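Long-range contacts in protein InvG (Salmonella enterica subsp. enterica serovar Typhimurium, PDB 4G08), which forms the ring-shaped outer-membrane secretin of the Salmonella SPI-1 type III secretion system, the injectisome that delivers bacterial effector proteins into host cells: residues A18-L23 and R46-G51; E36-S41 and I80-A85; I72-G77 and L112-Y117. One frame throughout, in Å; residues are numbered along the deposited sequence. Where two conformers were deposited one is given.

Overall arrangement
The three contacts lie side by side in space in the periplasmic part of the secretin, although the segments of contacts 1 and 2, and of 2 and 3, alternate along the chain. Contacts 1 and 2 lie within the N0 region, in two different sheets, with centres about 15 Å apart; a salt bridge, K47 NZ to D84 OD1 at 3.0 Å, joins them directly. Contacts 2 and 3 meet inside one mixed sheet, where 80-84 runs between 38-40 and 71-75: their centres are about 11 Å apart. In contact 3 the outermost strand of that sheet, 71-75, meets the loop 112-117 of the following short domain. Contacts 1 and 3 do not touch.

Contact 1: A18-L23 and R46-G51; sequences AKDDSL and RKKITG
D20 and D21 both stand across from I49, which makes this a G1 beta bulge in the antiparallel pairing of strand 16-22 with strand 48-50. The positive phi of D20 (55°) agrees with that assignment. Backbone bonding gives the register: A18 and G51 exchange two hydrogen bonds, A18 N to G51 O measuring 2.8 Å, and D21 and I49 exchange another two, with I49 N to D21 O at 2.9 Å. One more, L23 N to K47 O at 3.0 Å, lies where the chain enters helix 23-30, whose N-cap is S22, its OG bound to T25 N.

Polar side chains add to this on the outer side. T50 OG1, set beside its own backbone N (chi1 -69°), accepts from D20 N at 3.0 Å and shares a water with D20 OD1, weakly on the aspartate side. A second water links D20 O to K48 NZ. The charges themselves stay separate, D20 OD2 and K48 NZ being 6.4 Å apart, and the two side chains cross at about a right angle, with D20 OD2 beside K48 CB.

Apolar contacts lie on the face of A18 and I49: L23 CD2 touches I49 CB at 3.8 Å, while L65 and L69 of helix 58-69 pack on I49. Just before the bulge, K19 N donates to D21 OD2 at 2.8 Å, approaching from above the carboxylate plane, 51° out of it.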
loop_
_atom_site.group_PDB
_atom_site.type_symbol
_atom_site.label_atom_id
_atom_site.label_comp_id
_atom_site.label_asym_id
_atom_site.label_seq_id
_atom_site.Cartn_x
_atom_site.Cartn_y
_atom_site.Cartn_z
ATOM N N ALA A 18 -9.670 21.160 9.724
ATOM C CA ALA A 18 -8.643 21.534 8.767
ATOM C C ALA A 18 -9.127 22.693 7.906
ATOM O O ALA A 18 -10.295 22.752 7.536
ATOM C CB ALA A 18 -8.293 20.342 7.900
ATOM N N LYS A 19 -8.222 23.612 7.600
ATOM C CA LYS A 19 -8.519 24.682 6.660
ATOM C C LYS A 19 -7.367 24.888 5.696
ATOM O O LYS A 19 -6.398 25.582 5.993
ATOM C CB LYS A 19 -8.842 25.986 7.381
ATOM C CG LYS A 19 -9.333 27.062 6.427
ATOM C CD LYS A 19 -9.378 28.441 7.059
ATOM C CE LYS A 19 -10.439 29.294 6.381
ATOM N NZ LYS A 19 -10.108 30.743 6.395
ATOM N N ASP A 20 -7.438 24.178 4.582
ATOM C CA ASP A 20 -6.392 24.215 3.572
ATOM C C ASP A 20 -5.035 23.881 4.160
ATOM O O ASP A 20 -4.038 24.541 3.871
ATOM C CB ASP A 20 -6.345 25.581 2.900
ATOM C CG ASP A 20 -7.080 25.593 1.583
ATOM O OD1 ASP A 20 -8.327 25.701 1.615
ATOM O OD2 ASP A 20 -6.468 25.183 0.571
ATOM N N ASP A 21 -5.012 22.854 4.995
ATOM C CA ASP A 21 -3.778 22.386 5.585
ATOM C C ASP A 21 -3.158 21.363 4.655
ATOM O O ASP A 21 -3.859 20.714 3.885
ATOM C CB ASP A 21 -4.050 21.757 6.947
ATOM C CG ASP A 21 -4.613 22.747 7.937
ATOM O OD1 ASP A 21 -3.903 23.711 8.296
ATOM O OD2 ASP A 21 -5.751 22.532 8.400
ATOM N N SER A 22 -1.837 21.269 4.656
ATOM C CA SER A 22 -1.190 20.288 3.802
ATOM C C SER A 22 -1.519 18.896 4.321
ATOM O O SER A 22 -1.750 18.709 5.512
ATOM C CB SER A 22 0.319 20.497 3.780
ATOM O OG SER A 22 0.903 19.984 4.966
ATOM N N LEU A 23 -1.518 17.916 3.429
ATOM C CA LEU A 23 -1.754 16.539 3.835
ATOM C C LEU A 23 -0.740 16.098 4.868
ATOM O O LEU A 23 -1.033 15.247 5.704
ATOM C CB LEU A 23 -1.699 15.604 2.636
ATOM C CG LEU A 23 -2.973 15.623 1.804
ATOM C CD1 LEU A 23 -3.166 14.328 1.041
ATOM C CD2 LEU A 23 -4.162 15.886 2.705
ATOM N N ARG A 46 1.779 17.785 -1.063
ATOM C CA ARG A 46 1.461 19.069 -1.676
ATOM C C ARG A 46 -0.042 19.291 -1.836
ATOM O O ARG A 46 -0.475 20.408 -2.115
ATOM C CB ARG A 46 2.164 19.246 -3.010
ATOM C CG ARG A 46 1.677 18.324 -4.095
ATOM C CD ARG A 46 2.667 18.352 -5.238
ATOM N NE ARG A 46 2.550 19.571 -6.028
ATOM C CZ ARG A 46 1.783 19.690 -7.104
ATOM N NH1 ARG A 46 1.037 18.674 -7.511
ATOM N NH2 ARG A 46 1.740 20.842 -7.757
ATOM N N LYS A 47 -0.838 18.285 -1.504
ATOM C CA LYS A 47 -2.284 18.448 -1.504
ATOM C C LYS A 47 -2.739 19.139 -0.235
ATOM O O LYS A 47 -2.075 19.108 0.759
ATOM C CB LYS A 47 -2.988 17.112 -1.668
ATOM C CG LYS A 47 -2.900 16.530 -3.039
ATOM C CD LYS A 47 -3.430 15.148 -3.083
ATOM C CE LYS A 47 -3.860 14.722 -4.450
ATOM N NZ LYS A 47 -3.272 15.506 -5.503
ATOM N N LYS A 48 -3.881 19.786 -0.309
ATOM C CA LYS A 48 -4.455 20.439 0.848
ATOM C C LYS A 48 -5.759 19.764 1.200
ATOM O O LYS A 48 -6.413 19.168 0.347
ATOM C CB LYS A 48 -4.717 21.911 0.554
ATOM C CG LYS A 48 -3.537 22.631 -0.060
ATOM C CD LYS A 48 -2.652 23.209 1.023
ATOM C CE LYS A 48 -1.455 23.924 0.429
ATOM N NZ LYS A 48 -0.299 23.866 1.363
ATOM N N ILE A 49 -6.222 20.008 2.413
ATOM C CA ILE A 49 -7.445 19.393 2.858
ATOM C C ILE A 49 -8.194 20.327 3.789
ATOM O O ILE A 49 -7.596 21.168 4.460
ATOM C CB ILE A 49 -7.172 18.047 3.537
ATOM C CG1 ILE A 49 -8.481 17.309 3.770
ATOM C CG2 ILE A 49 -6.387 18.235 4.825
ATOM C CD1 ILE A 49 -8.276 15.972 4.425
ATOM N N THR A 50 -9.511 20.330 3.638
ATOM C CA THR A 50 -10.368 21.127 4.500
ATOM C C THR A 50 -11.479 20.259 5.042
ATOM O O THR A 50 -11.985 19.383 4.348
ATOM C CB THR A 50 -11.002 22.294 3.737
ATOM O OG1 THR A 50 -9.992 23.250 3.397
ATOM C CG2 THR A 50 -12.032 22.977 4.593
ATOM N N GLY A 51 -11.870 20.521 6.280
ATOM C CA GLY A 51 -13.055 19.895 6.836
ATOM C C GLY A 51 -12.979 19.638 8.320
ATOM O O GLY A 51 -11.922 19.753 8.942
HETATM O O HOH W 1 -1.155 25.061 3.565
HETATM O O HOH W 2 -8.587 22.856 1.150
#

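Contact 2: E36-S41 and I80-A85; sequences EPVIVS and IYIYDA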
loop_
_atom_site.group_PDB
_atom_site.type_symbol
_atom_site.label_atom_id
_atom_site.label_comp_id
_atom_site.label_asym_id
_atom_site.label_seq_id
_atom_site.Cartn_x
_atom_site.Cartn_y
_atom_site.Cartn_z
ATOM N N GLU A 36 2.258 4.056 15.306
ATOM C CA GLU A 36 3.102 4.018 14.120
ATOM C C GLU A 36 3.231 5.400 13.520
ATOM O O GLU A 36 2.261 6.145 13.455
ATOM C CB GLU A 36 2.508 3.080 13.086
ATOM C CG GLU A 36 2.265 1.690 13.622
ATOM C CD GLU A 36 0.827 1.473 14.037
ATOM O OE1 GLU A 36 -0.025 2.334 13.724
ATOM O OE2 GLU A 36 0.550 0.432 14.673
ATOM N N PRO A 37 4.421 5.718 13.008
ATOM C CA PRO A 37 4.596 6.943 12.261
ATOM C C PRO A 37 3.920 6.856 10.917
ATOM O O PRO A 37 3.669 5.761 10.408
ATOM C CB PRO A 37 6.106 7.035 12.075
ATOM C CG PRO A 37 6.570 5.637 12.110
ATOM C CD PRO A 37 5.642 4.898 13.022
ATOM N N VAL A 38 3.644 8.021 10.354
ATOM C CA VAL A 38 3.055 8.119 9.040
ATOM C C VAL A 38 4.026 8.848 8.137
ATOM O O VAL A 38 4.671 9.813 8.553
ATOM C CB VAL A 38 1.726 8.887 9.071
ATOM C CG1 VAL A 38 1.106 8.927 7.692
ATOM C CG2 VAL A 38 0.769 8.243 10.054
ATOM N N ILE A 39 4.320 8.218 7.012
ATOM C CA ILE A 39 5.259 8.753 6.056
ATOM C C ILE A 39 4.500 9.189 4.822
ATOM O O ILE A 39 3.885 8.374 4.140
ATOM C CB ILE A 39 6.276 7.685 5.671
ATOM C CG1 ILE A 39 6.960 7.171 6.926
ATOM C CG2 ILE A 39 7.293 8.233 4.692
ATOM C CD1 ILE A 39 7.328 5.718 6.814
ATOM N N VAL A 40 4.503 10.492 4.580
ATOM C CA VAL A 40 3.746 11.073 3.487
ATOM C C VAL A 40 4.669 11.499 2.353
ATOM O O VAL A 40 5.694 12.145 2.578
ATOM C CB VAL A 40 2.929 12.284 3.957
ATOM C CG1 VAL A 40 2.151 12.861 2.797
ATOM C CG2 VAL A 40 1.969 11.883 5.066
ATOM N N SER A 41 4.370 11.020 1.155
ATOM C CA SER A 41 5.234 11.249 0.012
ATOM C C SER A 41 5.226 12.713 -0.382
ATOM O O SER A 41 4.310 13.454 -0.050
ATOM C CB SER A 41 4.769 10.410 -1.170
ATOM O OG SER A 41 3.661 11.016 -1.805
ATOM N N ILE A 80 2.849 3.635 8.498
ATOM C CA ILE A 80 1.851 3.868 7.461
ATOM C C ILE A 80 2.431 4.775 6.384
ATOM O O ILE A 80 2.994 5.830 6.685
ATOM C CB ILE A 80 0.580 4.515 8.040
ATOM C CG1 ILE A 80 -0.072 3.576 9.055
ATOM C CG2 ILE A 80 -0.400 4.858 6.929
ATOM C CD1 ILE A 80 -1.273 4.171 9.756
ATOM N N TYR A 81 2.337 4.349 5.136
ATOM C CA TYR A 81 2.869 5.100 4.010
ATOM C C TYR A 81 1.723 5.615 3.172
ATOM O O TYR A 81 0.859 4.907 2.817
ATOM C CB TYR A 81 3.800 4.241 3.138
ATOM C CG TYR A 81 4.940 3.600 3.869
ATOM C CD1 TYR A 81 4.729 2.494 4.650
ATOM C CD2 TYR A 81 6.218 4.062 3.757
ATOM C CE1 TYR A 81 5.716 1.915 5.306
ATOM C CE2 TYR A 81 7.224 3.458 4.432
ATOM C CZ TYR A 81 6.962 2.387 5.204
ATOM O OH TYR A 81 7.939 1.723 5.895
ATOM N N ILE A 82 1.780 6.882 2.853
ATOM C CA ILE A 82 0.762 7.540 2.046
ATOM C C ILE A 82 1.395 8.194 0.822
ATOM O O ILE A 82 2.401 8.898 0.923
ATOM C CB ILE A 82 0.004 8.602 2.862
ATOM C CG1 ILE A 82 -0.724 7.936 4.034
ATOM C CG2 ILE A 82 -0.991 9.343 1.977
ATOM C CD1 ILE A 82 -1.118 8.893 5.134
ATOM N N TYR A 83 0.828 7.892 -0.340
ATOM C CA TYR A 83 1.304 8.427 -1.610
ATOM C C TYR A 83 0.152 9.038 -2.375
ATOM O O TYR A 83 -0.991 8.625 -2.210
ATOM C CB TYR A 83 1.887 7.322 -2.484
ATOM C CG TYR A 83 2.995 6.539 -1.851
ATOM C CD1 TYR A 83 2.713 5.412 -1.103
ATOM C CD2 TYR A 83 4.315 6.788 -2.190
ATOM C CE1 TYR A 83 3.715 4.633 -0.589
ATOM C CE2 TYR A 83 5.327 5.993 -1.708
ATOM C CZ TYR A 83 5.017 4.917 -0.906
ATOM O OH TYR A 83 6.003 4.097 -0.423
ATOM N N ASP A 84 0.493 9.863 -3.359
ATOM C CA ASP A 84 -0.451 10.308 -4.373
ATOM C C ASP A 84 -0.720 9.151 -5.318
ATOM O O ASP A 84 0.174 8.365 -5.611
ATOM C CB ASP A 84 0.145 11.489 -5.147
ATOM C CG ASP A 84 -0.872 12.183 -6.033
ATOM O OD1 ASP A 84 -1.694 12.961 -5.493
ATOM O OD2 ASP A 84 -0.690 12.157 -7.269
ATOM N N ALA A 85 -1.909 9.102 -5.891
ATOM C CA ALA A 85 -2.216 8.031 -6.819
ATOM C C ALA A 85 -1.240 8.056 -7.990
ATOM O O ALA A 85 -0.925 7.015 -8.567
ATOM C CB ALA A 85 -3.645 8.147 -7.313
#
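The Y81 ring receives I39 CD1 obliquely along its CD2-CE2 side, 3.3 Å from CE2, the two side chains running alongside each other in the same direction. The Y83 ring is approached in a similarly slanted way by S41 CB, 3.8 Å from Y83 CD2. Beyond the pair, Y81 OH is hydrogen-bonded to D76, and the Y83 hydroxyl has a weak bond to V135 N.

Strands 38-40 and 80-84 are parallel neighbours in the mixed sheet of the N0 domain, their axes only 18° apart. Four backbone bonds alternate between them in the parallel pattern; I39 bonds both ways, its N to I80 O at 2.8 Å and its O to I82 N at 2.9 Å, each nearly in line with the carbonyl.

On the sheet face away from the tyrosines, V38, V40, I80 and I82 line up, with F27 of helix 23-30 resting on V38, V40 and I82. V38 CG1 lies on the carbonyl side of its residue (chi1 -178°), whereas I82 reaches back past its own N (chi1 -62°); the two therefore converge, and V38 CG1 to I82 CD1 is a tight 3.4 Å. At the strand end S41 N donates to I82 O, while S41 OG bonds E87 and caps A44 N.

Contact 3: I72-G77 and L112-Y117; sequences IWYFDG and LYNKNY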
loop_
_atom_site.group_PDB
_atom_site.type_symbol
_atom_site.label_atom_id
_atom_site.label_comp_id
_atom_site.label_asym_id
_atom_site.label_seq_id
_atom_site.Cartn_x
_atom_site.Cartn_y
_atom_site.Cartn_z
ATOM N N ILE A 72 -2.984 6.614 -2.311
ATOM C CA ILE A 72 -2.847 5.202 -2.022
ATOM C C ILE A 72 -1.989 5.042 -0.775
ATOM O O ILE A 72 -1.153 5.892 -0.481
ATOM C CB ILE A 72 -2.191 4.471 -3.208
ATOM C CG1 ILE A 72 -0.840 5.107 -3.535
ATOM C CG2 ILE A 72 -3.079 4.571 -4.434
ATOM C CD1 ILE A 72 -0.157 4.544 -4.766
ATOM N N TRP A 73 -2.297 4.033 0.026
ATOM C CA TRP A 73 -1.626 3.867 1.306
ATOM C C TRP A 73 -1.365 2.413 1.640
ATOM O O TRP A 73 -1.968 1.508 1.068
ATOM C CB TRP A 73 -2.428 4.519 2.423
ATOM C CG TRP A 73 -3.697 3.848 2.694
ATOM C CD1 TRP A 73 -4.819 3.893 1.933
ATOM C CD2 TRP A 73 -4.007 3.041 3.828
ATOM N NE1 TRP A 73 -5.806 3.136 2.505
ATOM C CE2 TRP A 73 -5.342 2.628 3.688
ATOM C CE3 TRP A 73 -3.292 2.652 4.962
ATOM C CZ2 TRP A 73 -5.986 1.858 4.648
ATOM C CZ3 TRP A 73 -3.920 1.853 5.896
ATOM C CH2 TRP A 73 -5.257 1.475 5.740
ATOM N N TYR A 74 -0.392 2.213 2.520
ATOM C CA TYR A 74 0.017 0.889 2.944
ATOM C C TYR A 74 0.439 0.951 4.406
ATOM O O TYR A 74 1.114 1.886 4.821
ATOM C CB TYR A 74 1.186 0.418 2.081
ATOM C CG TYR A 74 1.622 -0.992 2.357
ATOM C CD1 TYR A 74 0.730 -2.046 2.248
ATOM C CD2 TYR A 74 2.902 -1.262 2.805
ATOM C CE1 TYR A 74 1.128 -3.339 2.497
ATOM C CE2 TYR A 74 3.303 -2.550 3.082
ATOM C CZ TYR A 74 2.400 -3.578 2.967
ATOM O OH TYR A 74 2.770 -4.852 3.334
ATOM N N PHE A 75 -0.022 -0.008 5.195
ATOM C CA PHE A 75 0.482 -0.205 6.551
ATOM C C PHE A 75 1.328 -1.463 6.552
ATOM O O PHE A 75 0.844 -2.527 6.164
ATOM C CB PHE A 75 -0.692 -0.383 7.515
ATOM C CG PHE A 75 -0.286 -0.791 8.899
ATOM C CD1 PHE A 75 0.521 0.024 9.665
ATOM C CD2 PHE A 75 -0.816 -1.930 9.471
ATOM C CE1 PHE A 75 0.865 -0.340 10.950
ATOM C CE2 PHE A 75 -0.476 -2.301 10.752
ATOM C CZ PHE A 75 0.367 -1.505 11.492
ATOM N N ASP A 76 2.609 -1.337 6.883
ATOM C CA ASP A 76 3.528 -2.471 6.755
ATOM C C ASP A 76 3.719 -3.197 8.082
ATOM O O ASP A 76 4.526 -4.125 8.190
ATOM C CB ASP A 76 4.879 -2.033 6.189
ATOM C CG ASP A 76 5.692 -1.234 7.174
ATOM O OD1 ASP A 76 5.178 -0.952 8.277
ATOM O OD2 ASP A 76 6.843 -0.880 6.842
ATOM N N GLY A 77 2.885 -2.835 9.051
ATOM C CA GLY A 77 2.918 -3.422 10.383
ATOM C C GLY A 77 3.647 -2.553 11.386
ATOM O O GLY A 77 3.408 -2.652 12.590
ATOM N N LEU A 112 1.444 -9.487 4.825
ATOM C CA LEU A 112 1.948 -8.353 4.059
ATOM C C LEU A 112 1.007 -7.976 2.939
ATOM O O LEU A 112 1.151 -6.920 2.321
ATOM C CB LEU A 112 3.327 -8.641 3.492
ATOM C CG LEU A 112 4.319 -9.211 4.493
ATOM C CD1 LEU A 112 5.142 -10.251 3.762
ATOM C CD2 LEU A 112 5.205 -8.111 5.046
ATOM N N TYR A 113 0.126 -8.906 2.603
ATOM C CA TYR A 113 -0.800 -8.727 1.506
ATOM C C TYR A 113 -1.794 -7.619 1.838
ATOM O O TYR A 113 -2.073 -7.352 3.011
ATOM C CB TYR A 113 -1.531 -10.039 1.241
ATOM C CG TYR A 113 -2.557 -9.956 0.154
ATOM C CD1 TYR A 113 -2.187 -10.034 -1.172
ATOM C CD2 TYR A 113 -3.902 -9.838 0.455
ATOM C CE1 TYR A 113 -3.130 -10.013 -2.170
ATOM C CE2 TYR A 113 -4.853 -9.800 -0.536
ATOM C CZ TYR A 113 -4.458 -9.873 -1.848
ATOM O OH TYR A 113 -5.401 -9.813 -2.847
ATOM N N ASN A 114 -2.114 -6.816 0.830
ATOM C CA ASN A 114 -3.119 -5.778 0.977
ATOM C C ASN A 114 -4.191 -5.989 -0.061
ATOM O O ASN A 114 -3.905 -5.927 -1.251
ATOM C CB ASN A 114 -2.490 -4.413 0.742
ATOM C CG ASN A 114 -3.445 -3.284 1.024
ATOM O OD1 ASN A 114 -4.537 -3.221 0.459
ATOM N ND2 ASN A 114 -3.048 -2.390 1.912
ATOM N N LYS A 115 -5.429 -6.179 0.382
ATOM C CA LYS A 115 -6.501 -6.517 -0.533
ATOM C C LYS A 115 -6.814 -5.448 -1.587
ATOM O O LYS A 115 -7.393 -5.729 -2.596
ATOM C CB LYS A 115 -7.776 -6.875 0.212
ATOM C CG LYS A 115 -8.366 -5.760 0.968
ATOM C CD LYS A 115 -9.813 -6.010 1.255
ATOM C CE LYS A 115 -10.246 -5.274 2.490
ATOM N NZ LYS A 115 -11.046 -4.081 2.226
ATOM N N ASN A 116 -6.410 -4.228 -1.296
ATOM C CA ASN A 116 -6.661 -3.118 -2.203
ATOM C C ASN A 116 -5.753 -3.168 -3.426
ATOM O O ASN A 116 -6.047 -2.553 -4.451
ATOM C CB ASN A 116 -6.479 -1.796 -1.466
ATOM C CG ASN A 116 -7.461 -1.634 -0.323
ATOM O OD1 ASN A 116 -8.674 -1.672 -0.524
ATOM N ND2 ASN A 116 -6.942 -1.592 0.896
ATOM N N TYR A 117 -4.675 -3.936 -3.322
ATOM C CA TYR A 117 -3.685 -4.018 -4.394
ATOM C C TYR A 117 -3.368 -5.467 -4.734
ATOM O O TYR A 117 -2.279 -5.960 -4.442
ATOM C CB TYR A 117 -2.412 -3.270 -4.010
ATOM C CG TYR A 117 -2.675 -1.912 -3.410
ATOM C CD1 TYR A 117 -3.228 -0.889 -4.163
ATOM C CD2 TYR A 117 -2.407 -1.669 -2.079
ATOM C CE1 TYR A 117 -3.527 0.334 -3.591
ATOM C CE2 TYR A 117 -2.719 -0.463 -1.496
ATOM C CZ TYR A 117 -3.307 0.524 -2.246
ATOM O OH TYR A 117 -3.613 1.719 -1.635
HETATM O O HOH W 3 -4.466 0.056 1.845
HETATM O O HOH W 4 -1.785 -2.042 4.338
HETATM O O HOH W 5 -1.269 -4.955 5.199
#
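W73 and Y117 make the one direct hydrogen bond whose proton is settled: W73 N donates to Y117 OH at 3.1 Å, with an N-H...O angle of 148°. W73 O sits at the edge of the Y117 ring, 3.3 Å from CE2. A second tyrosine points the other way across the contact. Y74 OH lies 2.8 Å from L112 O, which is in the plane of the Y74 ring; a hydrogen bond here is possible but not settled, since another acceptor competes for the proton.

Water carries much of the remaining polar contact. One molecule donates to W73 O and accepts from N114 ND2 at 2.8 Å, with a weak bond from N116 ND2. Another accepts from F75 N at 2.8 Å and, weakly, from N114 ND2. N114 points toward the strand, and with CG anti to the backbone N (chi1 -174°) ND2 ends beside both waters while OD1 takes N116 N at 2.8 Å. That bond closes an Asx turn, within a type I beta turn from N114 to Y117.

Two packing contacts accompany these: the Y117 hydroxyl rests on I72 CB at 3.5 Å, and N114 ND2 lies at the edge of the Y74 ring, 3.8 Å from CD1, amide and ring planes being 41° apart.

The contact docks a loop of the short domain against the outermost strand 71-75 of the N0 sheet. Strand 80-84 flanks that strand on its other edge, helix 58-69 packs on W73 through L62 and S66, and helix 134-150 meets Y74 with V135, Y136 and M139.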